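Local coordinates for protein putative acyl-CoA dehydrogenase (Burkholderia xenovorans, PDB 5JSC) that is a putative member of the acyl-CoA dehydrogenase family, a flavoprotein that carries bound flavin-adenine dinucleotide and assembles as four chains, at residues 154-159 with 249-254. Numbering follows the deposited sequence.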
loop_
_atom_site.group_PDB
_atom_site.type_symbol
_atom_site.label_atom_id
_atom_site.label_comp_id
_atom_site.label_asym_id
_atom_site.label_seq_id
_atom_site.Cartn_x
_atom_site.Cartn_y
_atom_site.Cartn_z
ATOM N N ASP C 154 -8.736 2.953 -26.087
ATOM C CA ASP C 154 -10.055 3.175 -26.681
ATOM C C ASP C 154 -10.091 2.603 -28.099
ATOM O O ASP C 154 -10.209 3.318 -29.094
ATOM C CB ASP C 154 -10.392 4.661 -26.666
ATOM C CG ASP C 154 -11.820 4.946 -27.089
ATOM O OD1 ASP C 154 -12.615 3.991 -27.244
ATOM O OD2 ASP C 154 -12.142 6.138 -27.265
ATOM N N VAL C 155 -10.027 1.267 -28.149
ATOM C CA VAL C 155 -10.009 0.512 -29.399
ATOM C C VAL C 155 -11.253 0.790 -30.222
ATOM O O VAL C 155 -11.203 0.852 -31.461
ATOM C CB VAL C 155 -9.887 -0.993 -29.088
ATOM C CG1 VAL C 155 -10.043 -1.824 -30.346
ATOM C CG2 VAL C 155 -8.583 -1.283 -28.411
ATOM N N ALA C 156 -12.399 0.923 -29.552
ATOM C CA ALA C 156 -13.654 1.079 -30.271
ATOM C C ALA C 156 -13.674 2.337 -31.116
ATOM O O ALA C 156 -14.485 2.424 -32.041
ATOM C CB ALA C 156 -14.834 1.100 -29.297
ATOM N N ALA C 157 -12.808 3.311 -30.823
ATOM C CA ALA C 157 -12.770 4.568 -31.553
ATOM C C ALA C 157 -11.580 4.670 -32.506
ATOM O O ALA C 157 -11.206 5.783 -32.892
ATOM C CB ALA C 157 -12.759 5.741 -30.572
ATOM N N MET C 158 -10.980 3.545 -32.896
ATOM C CA MET C 158 -9.856 3.588 -33.825
ATOM C C MET C 158 -10.255 4.298 -35.114
ATOM O O MET C 158 -11.428 4.311 -35.501
ATOM C CB MET C 158 -9.364 2.172 -34.136
ATOM C CG MET C 158 -10.330 1.368 -34.997
ATOM S SD MET C 158 -9.646 -0.233 -35.469
ATOM C CE MET C 158 -9.619 -1.036 -33.872
ATOM N N THR C 159 -9.264 4.894 -35.790
ATOM C CA THR C 159 -9.535 5.681 -36.988
ATOM C C THR C 159 -8.839 5.197 -38.252
ATOM O O THR C 159 -9.084 5.775 -39.318
ATOM C CB THR C 159 -9.168 7.156 -36.769
ATOM O OG1 THR C 159 -7.761 7.282 -36.532
ATOM C CG2 THR C 159 -9.936 7.719 -35.593
ATOM N N GLU C 249 -17.195 -7.364 -37.830
ATOM C CA GLU C 249 -17.022 -8.252 -36.687
ATOM C C GLU C 249 -15.583 -8.259 -36.177
ATOM O O GLU C 249 -15.200 -9.153 -35.412
ATOM C CB GLU C 249 -17.475 -9.669 -37.048
ATOM N N GLY C 250 -14.783 -7.263 -36.563
ATOM C CA GLY C 250 -13.378 -7.268 -36.194
ATOM C C GLY C 250 -13.108 -6.940 -34.740
ATOM O O GLY C 250 -12.117 -7.415 -34.176
ATOM N N PHE C 251 -13.962 -6.125 -34.113
ATOM C CA PHE C 251 -13.726 -5.746 -32.720
ATOM C C PHE C 251 -13.784 -6.965 -31.809
ATOM O O PHE C 251 -12.894 -7.174 -30.976
ATOM C CB PHE C 251 -14.743 -4.688 -32.281
ATOM C CG PHE C 251 -14.542 -4.190 -30.878
ATOM C CD1 PHE C 251 -13.699 -3.121 -30.630
ATOM C CD2 PHE C 251 -15.203 -4.779 -29.814
ATOM C CE1 PHE C 251 -13.500 -2.662 -29.338
ATOM C CE2 PHE C 251 -15.007 -4.324 -28.522
ATOM C CZ PHE C 251 -14.157 -3.258 -28.286
ATOM N N LYS C 252 -14.823 -7.789 -31.962
ATOM C CA LYS C 252 -14.929 -8.988 -31.138
ATOM C C LYS C 252 -13.774 -9.944 -31.392
ATOM O O LYS C 252 -13.304 -10.609 -30.460
ATOM C CB LYS C 252 -16.263 -9.689 -31.393
ATOM C CG LYS C 252 -17.423 -8.989 -30.726
ATOM C CD LYS C 252 -18.729 -9.700 -31.004
ATOM C CE LYS C 252 -19.905 -8.926 -30.439
ATOM N NZ LYS C 252 -21.195 -9.500 -30.903
ATOM N N LEU C 253 -13.293 -10.021 -32.635
ATOM C CA LEU C 253 -12.143 -10.872 -32.920
ATOM C C LEU C 253 -10.899 -10.381 -32.183
ATOM O O LEU C 253 -10.159 -11.180 -31.591
ATOM C CB LEU C 253 -11.902 -10.928 -34.425
ATOM C CG LEU C 253 -10.850 -11.935 -34.882
ATOM C CD1 LEU C 253 -11.196 -13.342 -34.395
ATOM C CD2 LEU C 253 -10.720 -11.908 -36.399
ATOM N N ALA C 254 -10.658 -9.068 -32.191
ATOM C CA ALA C 254 -9.535 -8.523 -31.433
ATOM C C ALA C 254 -9.679 -8.845 -29.955
ATOM O O ALA C 254 -8.720 -9.280 -29.304
ATOM C CB ALA C 254 -9.447 -7.007 -31.629
#
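Where the beta middle domain of the acyl-CoA dehydrogenase fold meets the first turn of helix 250-286, which opens the helical C-terminal domain, Phe251 reaches from the helix to the short 3-10 turn made by Val155 and Ala156. No hydrogen bond crosses between the two segments, and the contact is apolar. One corner of the ring does most of the touching: Phe251 CE1 lies 3.7 Å from Val155 CG1. The same ring carbon, Phe251 CE1, is 4.0 Å from Ala156 CB and 3.8 Å from the backbone Ala156 N. With CG1 anti to its backbone N (chi1 173°), Val155 turns this methyl obliquely to the ring, where it also lies 3.9 Å from Phe251 CD1. The CA atoms of Phe251 and Ala156 are 7.3 Å apart, a separation that a long, flat ring spans well; with CG anti to the backbone N (chi1 -177°), the ring extends across it. Val155 offers a branched, compact apolar surface, while the single methyl of Ala156 is small enough for ring carbon CE1 to approach the peptide nitrogen as well.

Hydrogen bonds from residue i+3 back to residue i, Ala157 N to Asp154 O and Met158 N to Val155 O (both 3.1 Å), fold the turn. Arg192 NH2 donates hydrogen bonds to Ala156 O and Met158 O, tying the loop to strand 186-192. On the helical side, Gly250 is backbone-bonded to Ile202 of strand 202-208, whose side chain touches both Phe251 and Met158. Asp154 OD2 accepts a bond from Phe290 N of the second subunit, so the loop also borders a subunit interface. With the side chain of Val155 about 7 Å from a bound FAD, this is a partly exposed junction of the middle beta domain with the C-terminal helical domain, beside the flavin site of an acyl-CoA dehydrogenase fold.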